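Local coordinates for protein glutathione-specific gamma-glutamylcyclotransferase (Saccharomyces cerevisiae S288c, PDB 5HWK) that cleaves glutathione into 5-oxo-L-proline and the dipeptide Cys-Gly, allowing the yeast cell to use its glutathione, at residues L16-P21 with Y194-K199; D45-P50 with G54-L59. All blocks are in the same frame, centred on the assembly; numbering follows the deposited sequence.

Contact 1. Residues L16-P21 with Y194-K199; sequences LIYKPP and YEYLAK. With BEZ (benzoic acid), chain C.
The short helical turn carrying Tyr18, which continues the segment that probably binds substrate in this gamma-glutamylcyclotransferase, meets the helix of Tyr196 and Lys199 at the border of the active-site pocket. Nearly all of the contact is made by the Tyr18 ring. Lys199 lays its CB over one face, 3.9 Å from the ring centroid and 18° off the normal, a CH-pi contact; the atom sits toward the rim, 3.7 Å from Tyr18 CZ. Farther along the lysine, CD passes Tyr18 CE1 at 3.8 Å. With CG between its own backbone N and carbonyl carbon (chi1 55°), Tyr18 holds its ring out toward the helix. A lysine suits this place because its aliphatic stem can cover an aromatic face while its ammonium group continues past the ring, where NZ makes a long salt bridge, 3.8 Å, to Glu195 OE2. Tyr18 OH, at the end of its side chain, packs against Tyr196 CD2 at 3.7 Å, the two side chains crossing at about a right angle. Tyr196 turns its own hydroxyl to Ala57 N, and its side chain touches Glu115, the probable proton acceptor. On the pocket side, Leu16 N donates to O1 of the bound benzoic acid over 2.9 Å (N-H...O 154°), beside the amides of Tyr13 and Gly14, while Leu16 CD1 lies 3.6 Å from the carboxylate carbon. No hydrogen bond joins the two segments; they are held by the CH-pi contact and van der Waals packing, while Leu16 N serves the ligand and Tyr196 OH a neighbouring strand.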
ATOM      1  N   LEU A  16      -1.391   7.735  -2.820  1.00 20.42           N
ATOM      2  CA  LEU A  16      -1.868   7.813  -4.205  1.00 21.80           C
ATOM      3  C   LEU A  16      -3.326   7.425  -4.312  1.00 22.35           C
ATOM      4  O   LEU A  16      -3.949   7.732  -5.333  1.00 24.30           O
ATOM      5  CB  LEU A  16      -1.046   6.894  -5.124  1.00 23.07           C
ATOM      6  CG  LEU A  16       0.373   7.372  -5.429  1.00 24.43           C
ATOM      7  CD1 LEU A  16       1.227   6.190  -6.019  1.00 25.21           C
ATOM      8  CD2 LEU A  16       0.373   8.571  -6.371  1.00 24.52           C
ATOM      9  N   ILE A  17      -3.893   6.735  -3.310  1.00 22.61           N
ATOM     10  CA  ILE A  17      -5.314   6.396  -3.366  1.00 24.94           C
ATOM     11  C   ILE A  17      -6.169   7.653  -3.378  1.00 26.64           C
ATOM     12  O   ILE A  17      -7.105   7.792  -4.172  1.00 28.05           O
ATOM     13  CB  ILE A  17      -5.709   5.487  -2.187  1.00 24.80           C
ATOM     14  CG1 ILE A  17      -5.027   4.138  -2.315  1.00 24.68           C
ATOM     15  CG2 ILE A  17      -7.214   5.296  -2.206  1.00 25.89           C
ATOM     16  CD1 ILE A  17      -5.260   3.207  -1.097  1.00 27.45           C
ATOM     17  N   TYR A  18      -5.887   8.581  -2.474  1.00 26.35           N
ATOM     18  CA  TYR A  18      -6.747   9.743  -2.317  1.00 27.32           C
ATOM     19  C   TYR A  18      -6.151  11.028  -2.853  1.00 26.92           C
ATOM     20  O   TYR A  18      -6.879  12.037  -2.935  1.00 31.63           O
ATOM     21  CB  TYR A  18      -7.160   9.938  -0.863  1.00 28.34           C
ATOM     22  CG  TYR A  18      -5.983  10.026   0.073  1.00 26.65           C
ATOM     23  CD1 TYR A  18      -5.246  11.212   0.201  1.00 28.44           C
ATOM     24  CD2 TYR A  18      -5.586   8.925   0.799  1.00 26.27           C
ATOM     25  CE1 TYR A  18      -4.175  11.309   1.063  1.00 28.65           C
ATOM     26  CE2 TYR A  18      -4.508   9.024   1.682  1.00 26.45           C
ATOM     27  CZ  TYR A  18      -3.811  10.211   1.773  1.00 29.86           C
ATOM     28  OH  TYR A  18      -2.734  10.317   2.601  1.00 31.42           O
ATOM     29  N   LYS A  19      -4.860  11.033  -3.207  1.00 25.36           N
ATOM     30  CA  LYS A  19      -4.220  12.163  -3.878  1.00 25.67           C
ATOM     31  C   LYS A  19      -3.640  11.539  -5.145  1.00 24.42           C
ATOM     32  O   LYS A  19      -2.452  11.167  -5.183  1.00 25.46           O
ATOM     33  CB  LYS A  19      -3.143  12.780  -2.988  1.00 28.08           C
ATOM     34  CG  LYS A  19      -2.460  13.994  -3.575  1.00 36.06           C
ATOM     35  CD  LYS A  19      -1.717  14.764  -2.501  1.00 43.43           C
ATOM     36  CE  LYS A  19      -0.449  15.400  -3.025  1.00 48.59           C
ATOM     37  NZ  LYS A  19       0.584  14.362  -3.276  1.00 53.59           N
ATOM     38  N   PRO A  20      -4.446  11.399  -6.191  0.55 26.01           N
ATOM     39  CA  PRO A  20      -4.052  10.570  -7.337  0.55 25.07           C
ATOM     40  C   PRO A  20      -2.939  11.207  -8.140  0.55 27.38           C
ATOM     41  O   PRO A  20      -2.668  12.414  -8.019  0.55 31.45           O
ATOM     42  CB  PRO A  20      -5.335  10.508  -8.175  0.55 25.52           C
ATOM     43  CG  PRO A  20      -6.064  11.772  -7.810  0.55 26.69           C
ATOM     44  CD  PRO A  20      -5.797  11.970  -6.352  0.55 26.68           C
ATOM     45  N   PRO A  21      -2.282  10.415  -8.978  1.00 26.87           N
ATOM     46  CA  PRO A  21      -1.366  10.988  -9.966  1.00 30.25           C
ATOM     47  C   PRO A  21      -2.134  11.753 -11.044  1.00 30.41           C
ATOM     48  O   PRO A  21      -3.334  11.550 -11.272  1.00 30.76           O
ATOM     49  CB  PRO A  21      -0.660   9.757 -10.530  1.00 30.93           C
ATOM     50  CG  PRO A  21      -1.648   8.651 -10.364  1.00 29.55           C
ATOM     51  CD  PRO A  21      -2.454   8.961  -9.126  1.00 26.37           C
ATOM     52  N   TYR A 194      -1.634  11.472  12.368  1.00 19.45           N
ATOM     53  CA  TYR A 194      -2.976  10.930  12.511  1.00 19.08           C
ATOM     54  C   TYR A 194      -3.830  11.224  11.291  1.00 19.48           C
ATOM     55  O   TYR A 194      -4.595  10.352  10.848  1.00 19.92           O
ATOM     56  CB  TYR A 194      -3.598  11.557  13.759  1.00 21.59           C
ATOM     57  CG  TYR A 194      -5.055  11.322  14.001  1.00 22.42           C
ATOM     58  CD1 TYR A 194      -5.569  10.043  14.236  1.00 24.90           C
ATOM     59  CD2 TYR A 194      -5.905  12.404  14.187  1.00 25.05           C
ATOM     60  CE1 TYR A 194      -6.927   9.874  14.532  1.00 30.50           C
ATOM     61  CE2 TYR A 194      -7.200  12.237  14.446  1.00 29.08           C
ATOM     62  CZ  TYR A 194      -7.713  10.989  14.627  1.00 28.77           C
ATOM     63  OH  TYR A 194      -9.051  10.911  14.938  1.00 31.20           O
ATOM     64  N   GLU A 195      -3.737  12.449  10.759  1.00 18.67           N
ATOM     65  CA  GLU A 195      -4.496  12.802   9.551  1.00 18.27           C
ATOM     66  C   GLU A 195      -4.123  11.859   8.391  1.00 18.76           C
ATOM     67  O   GLU A 195      -5.001  11.467   7.615  1.00 20.69           O
ATOM     68  CB  GLU A 195      -4.205  14.240   9.129  1.00 19.39           C
ATOM     69  CG  GLU A 195      -5.027  14.654   7.947  1.00 21.47           C
ATOM     70  CD  GLU A 195      -4.585  15.971   7.268  1.00 27.92           C
ATOM     71  OE1 GLU A 195      -3.382  16.352   7.329  1.00 27.91           O
ATOM     72  OE2 GLU A 195      -5.434  16.583   6.593  1.00 31.23           O
ATOM     73  N   TYR A 196      -2.834  11.563   8.205  1.00 18.63           N
ATOM     74  CA  TYR A 196      -2.461  10.618   7.154  1.00 18.34           C
ATOM     75  C   TYR A 196      -3.173   9.270   7.327  1.00 17.69           C
ATOM     76  O   TYR A 196      -3.735   8.716   6.362  1.00 20.28           O
ATOM     77  CB  TYR A 196      -0.958  10.425   7.186  1.00 19.06           C
ATOM     78  CG  TYR A 196      -0.393   9.395   6.258  1.00 19.44           C
ATOM     79  CD1 TYR A 196      -0.274   8.062   6.662  1.00 19.79           C
ATOM     80  CD2 TYR A 196       0.063   9.764   4.988  1.00 19.94           C
ATOM     81  CE1 TYR A 196       0.269   7.102   5.813  1.00 19.86           C
ATOM     82  CE2 TYR A 196       0.628   8.810   4.114  1.00 19.04           C
ATOM     83  CZ  TYR A 196       0.690   7.486   4.519  1.00 19.28           C
ATOM     84  OH  TYR A 196       1.293   6.536   3.704  1.00 20.53           O
ATOM     85  N   LEU A 197      -3.192   8.732   8.555  1.00 18.07           N
ATOM     86  CA  LEU A 197      -3.901   7.470   8.778  1.00 18.35           C
ATOM     87  C   LEU A 197      -5.387   7.618   8.520  1.00 18.87           C
ATOM     88  O   LEU A 197      -6.019   6.750   7.909  1.00 20.39           O
ATOM     89  CB  LEU A 197      -3.657   6.984  10.203  1.00 20.92           C
ATOM     90  CG  LEU A 197      -4.354   5.747  10.720  1.00 22.35           C
ATOM     91  CD1 LEU A 197      -4.114   4.547   9.804  1.00 24.40           C
ATOM     92  CD2 LEU A 197      -3.870   5.429  12.142  1.00 24.44           C
ATOM     93  N   ALA A 198      -5.989   8.698   9.017  1.00 18.09           N
ATOM     94  CA  ALA A 198      -7.418   8.905   8.837  1.00 19.65           C
ATOM     95  C   ALA A 198      -7.788   9.069   7.366  1.00 20.34           C
ATOM     96  O   ALA A 198      -8.892   8.648   6.942  1.00 22.65           O
ATOM     97  CB  ALA A 198      -7.845  10.164   9.630  1.00 20.82           C
ATOM     98  N   LYS A 199      -6.930   9.746   6.591  1.00 19.73           N
ATOM     99  CA  LYS A 199      -7.259   9.888   5.168  1.00 19.89           C
ATOM    100  C   LYS A 199      -7.231   8.545   4.474  1.00 19.33           C
ATOM    101  O   LYS A 199      -8.044   8.301   3.589  1.00 21.38           O
ATOM    102  CB  LYS A 199      -6.308  10.865   4.490  1.00 21.88           C
ATOM    103  CG  LYS A 199      -6.651  12.339   4.787  1.00 23.17           C
ATOM    104  CD  LYS A 199      -5.724  13.220   4.000  1.00 27.75           C
ATOM    105  CE  LYS A 199      -6.001  14.692   4.096  1.00 33.11           C
ATOM    106  NZ  LYS A 199      -7.414  15.036   3.704  1.00 36.16           N
TER
HETATM  107  C   BEZ C 301       1.204   4.777  -2.756  1.00 22.22           C
HETATM  108  O1  BEZ C 301       0.128   5.268  -2.548  1.00 23.12           O
HETATM  109  O2  BEZ C 301       1.210   3.655  -3.276  1.00 25.63           O
HETATM  110  C1  BEZ C 301       2.467   5.452  -2.323  1.00 23.77           C
HETATM  111  C2  BEZ C 301       3.637   4.719  -2.372  1.00 24.06           C
HETATM  112  C3  BEZ C 301       4.833   5.284  -1.914  1.00 23.62           C
HETATM  113  C4  BEZ C 301       4.870   6.603  -1.494  1.00 23.92           C
HETATM  114  C5  BEZ C 301       3.694   7.337  -1.495  1.00 24.55           C
HETATM  115  C6  BEZ C 301       2.479   6.788  -1.892  1.00 24.30           C

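Contact 2. Residues D45-P50 with G54-L59; sequences DHRGTP and GRVATL. With PO4 (phosphate ion), chain D.
Gly48 and Gly54 bring the two backbones together, their CA atoms 4.3 Å apart, where residues 45-50 pass the start of strand 54-61. The loop joins antiparallel strands 42-43 and 54-61, edge and middle of a three-stranded sheet, and Gly54 is backbone-bonded to Ser43. No hydrogen bond crosses: Gly48 CA lies 3.6 Å from Gly54 N, Arg47 O 3.7 Å from Gly54 CA. Glycine suits both places: any CB would hit the facing backbone. Beyond them Arg47 CG rests on Val56 CG1 at 4.1 Å, a bend at chi2 (-63°) turning its guanidinium away to Ser192 O and Glu195. Branched, nonpolar Val56 suits that aliphatic stem. Near the loop's beginning a phosphate, probably from the crystallisation liquor, is gripped through O3 by His46 ND1 at 2.7 Å (N-H...O 165°), at the imidazole edge and in its plane, and by Asp45 N at 2.9 Å. With an alanine in place of His46 the ring N-H is gone and the anion would probably be held less firmly, despite Ser43, Thr44, Gln116 and Asn117. The loop thus meets the strand through close backbone and carbon contacts, while Asp45 N and His46 ND1 turn to the anion.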
ATOM      1  N   ASP A  45       9.853  14.291   6.386  1.00 20.66           N
ATOM      2  CA  ASP A  45       9.605  15.538   5.671  1.00 20.70           C
ATOM      3  C   ASP A  45       8.128  15.839   5.508  1.00 22.02           C
ATOM      4  O   ASP A  45       7.781  16.897   4.967  1.00 24.93           O
ATOM      5  CB  ASP A  45      10.272  15.516   4.284  1.00 24.44           C
ATOM      6  CG  ASP A  45      11.791  15.531   4.346  1.00 27.30           C
ATOM      7  OD1 ASP A  45      12.397  16.112   5.291  1.00 31.45           O
ATOM      8  OD2 ASP A  45      12.421  14.965   3.423  1.00 27.92           O
ATOM      9  N   HIS A  46       7.244  14.942   5.956  1.00 20.97           N
ATOM     10  CA  HIS A  46       5.823  15.138   5.688  1.00 21.28           C
ATOM     11  C   HIS A  46       4.995  14.966   6.946  1.00 21.26           C
ATOM     12  O   HIS A  46       4.259  15.893   7.344  1.00 21.57           O
ATOM     13  CB  HIS A  46       5.380  14.218   4.561  1.00 22.93           C
ATOM     14  CG  HIS A  46       6.022  14.578   3.274  1.00 23.77           C
ATOM     15  ND1 HIS A  46       7.287  14.151   2.946  1.00 23.34           N
ATOM     16  CD2 HIS A  46       5.614  15.388   2.264  1.00 25.32           C
ATOM     17  CE1 HIS A  46       7.637  14.665   1.783  1.00 26.74           C
ATOM     18  NE2 HIS A  46       6.638  15.413   1.344  1.00 27.48           N
ATOM     19  N   ARG A  47       5.079  13.776   7.563  1.00 20.60           N
ATOM     20  CA  ARG A  47       4.244  13.448   8.709  1.00 20.33           C
ATOM     21  C   ARG A  47       5.064  13.300   9.983  1.00 19.24           C
ATOM     22  O   ARG A  47       4.528  12.895  11.028  1.00 22.07           O
ATOM     23  CB  ARG A  47       3.454  12.184   8.413  1.00 19.21           C
ATOM     24  CG  ARG A  47       2.496  12.315   7.221  1.00 20.29           C
ATOM     25  CD  ARG A  47       1.407  13.351   7.447  1.00 20.67           C
ATOM     26  NE  ARG A  47       0.642  13.540   6.192  1.00 20.44           N
ATOM     27  CZ  ARG A  47      -0.467  14.278   6.156  1.00 21.45           C
ATOM     28  NH1 ARG A  47      -0.941  14.804   7.271  1.00 21.57           N
ATOM     29  NH2 ARG A  47      -1.102  14.467   4.994  1.00 22.70           N
ATOM     30  N   GLY A  48       6.303  13.756   9.937  1.00 20.26           N
ATOM     31  CA  GLY A  48       7.177  13.872  11.089  1.00 21.47           C
ATOM     32  C   GLY A  48       8.342  14.759  10.705  1.00 21.06           C
ATOM     33  O   GLY A  48       8.317  15.401   9.647  1.00 22.69           O
ATOM     34  N   THR A  49       9.373  14.776  11.561  1.00 20.54           N
ATOM     35  CA  THR A  49      10.561  15.590  11.341  1.00 22.24           C
ATOM     36  C   THR A  49      11.793  14.695  11.437  1.00 20.70           C
ATOM     37  O   THR A  49      11.704  13.547  11.882  1.00 20.91           O
ATOM     38  CB  THR A  49      10.647  16.692  12.404  1.00 24.54           C
ATOM     39  OG1 THR A  49      10.918  16.062  13.662  1.00 25.81           O
ATOM     40  CG2 THR A  49       9.380  17.531  12.439  1.00 26.74           C
ATOM     41  N   PRO A  50      12.966  15.188  11.021  1.00 21.22           N
ATOM     42  CA  PRO A  50      14.198  14.377  11.153  1.00 20.95           C
ATOM     43  C   PRO A  50      14.455  13.863  12.552  1.00 21.26           C
ATOM     44  O   PRO A  50      14.839  12.701  12.738  1.00 23.34           O
ATOM     45  CB  PRO A  50      15.291  15.304  10.599  1.00 25.34           C
ATOM     46  CG  PRO A  50      14.498  16.172   9.576  1.00 24.92           C
ATOM     47  CD  PRO A  50      13.209  16.451  10.299  1.00 21.43           C
ATOM     48  N   GLY A  54       7.694  10.362  11.737  1.00 19.60           N
ATOM     49  CA  GLY A  54       6.389   9.735  11.769  1.00 20.11           C
ATOM     50  C   GLY A  54       6.410   8.335  11.148  1.00 19.62           C
ATOM     51  O   GLY A  54       7.469   7.755  10.888  1.00 20.34           O
ATOM     52  N   ARG A  55       5.224   7.819  10.852  1.00 18.61           N
ATOM     53  CA  ARG A  55       5.039   6.492  10.287  1.00 18.36           C
ATOM     54  C   ARG A  55       4.090   6.571   9.113  1.00 17.02           C
ATOM     55  O   ARG A  55       2.950   7.036   9.251  1.00 19.23           O
ATOM     56  CB  ARG A  55       4.485   5.476  11.275  1.00 18.60           C
ATOM     57  CG  ARG A  55       5.317   5.263  12.471  1.00 19.55           C
ATOM     58  CD  ARG A  55       6.491   4.375  12.080  1.00 21.36           C
ATOM     59  NE  ARG A  55       7.316   3.970  13.230  1.00 21.94           N
ATOM     60  CZ  ARG A  55       8.352   4.674  13.636  1.00 21.52           C
ATOM     61  NH1 ARG A  55       8.694   5.809  13.064  1.00 22.76           N
ATOM     62  NH2 ARG A  55       9.070   4.222  14.651  1.00 24.26           N
ATOM     63  N   VAL A  56       4.512   6.033   7.956  1.00 17.54           N
ATOM     64  CA  VAL A  56       3.693   6.042   6.748  1.00 18.20           C
ATOM     65  C   VAL A  56       3.746   4.643   6.139  1.00 18.18           C
ATOM     66  O   VAL A  56       4.432   3.754   6.635  1.00 18.34           O
ATOM     67  CB  VAL A  56       4.155   7.153   5.778  1.00 17.94           C
ATOM     68  CG1 VAL A  56       3.840   8.529   6.362  1.00 19.51           C
ATOM     69  CG2 VAL A  56       5.611   7.020   5.424  1.00 19.70           C
ATOM     70  N   ALA A  57       2.935   4.436   5.101  1.00 17.48           N
ATOM     71  CA  ALA A  57       2.702   3.076   4.612  1.00 17.92           C
ATOM     72  C   ALA A  57       3.794   2.579   3.668  1.00 19.47           C
ATOM     73  O   ALA A  57       4.305   3.324   2.819  1.00 20.53           O
ATOM     74  CB  ALA A  57       1.378   3.039   3.863  1.00 19.83           C
ATOM     75  N   THR A  58       4.100   1.297   3.783  1.00 18.69           N
ATOM     76  CA  THR A  58       4.885   0.593   2.758  1.00 18.98           C
ATOM     77  C   THR A  58       4.230  -0.751   2.529  1.00 19.71           C
ATOM     78  O   THR A  58       3.366  -1.163   3.268  1.00 21.64           O
ATOM     79  CB  THR A  58       6.374   0.531   3.182  1.00 20.32           C
ATOM     80  OG1 THR A  58       7.118  -0.034   2.107  1.00 22.08           O
ATOM     81  CG2 THR A  58       6.584  -0.327   4.399  1.00 23.30           C
ATOM     82  N   LEU A  59       4.627  -1.437   1.451  1.00 21.56           N
ATOM     83  CA  LEU A  59       4.120  -2.770   1.160  1.00 23.60           C
ATOM     84  C   LEU A  59       5.272  -3.737   1.331  1.00 27.86           C
ATOM     85  O   LEU A  59       6.401  -3.444   0.931  1.00 31.55           O
ATOM     86  CB  LEU A  59       3.739  -2.880  -0.307  1.00 30.63           C
ATOM     87  CG  LEU A  59       2.451  -2.308  -0.760  1.00 31.97           C
ATOM     88  CD1 LEU A  59       2.278  -2.711  -2.271  1.00 31.61           C
ATOM     89  CD2 LEU A  59       1.303  -2.809   0.084  1.00 31.97           C
TER
HETATM   90  P   PO4 D 302       9.290  11.322   4.042  1.00 21.38           P
HETATM   91  O1  PO4 D 302      10.494  11.029   4.932  1.00 22.21           O
HETATM   92  O2  PO4 D 302       9.730  11.566   2.615  1.00 23.69           O
HETATM   93  O3  PO4 D 302       8.433  12.444   4.646  1.00 22.46           O
HETATM   94  O4  PO4 D 302       8.387  10.040   4.058  1.00 21.33           O

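How the contacts relate
Both contacts touch the helix 193-205 directly, contact 1 through Tyr196 and Lys199, contact 2 by packing of Arg47 and Val56 on Tyr196; their centres lie 12 Å apart. Tyr196 OH probably hydrogen-bonds to Ala57 N at 3.0 Å, and Glu195 OE1 forms a salt bridge with Arg47 NH1 at 2.9 Å. Contact 2 is wholly buried among its touching residues, and its tightness comes from glycines at the backbone; contact 1 is only partly buried and relies on an aromatic face and a lysine stem. The first joins segments distant in sequence, the second a loop and the strand just after it. Benzoic acid is bound at contact 1, a phosphate at contact 2.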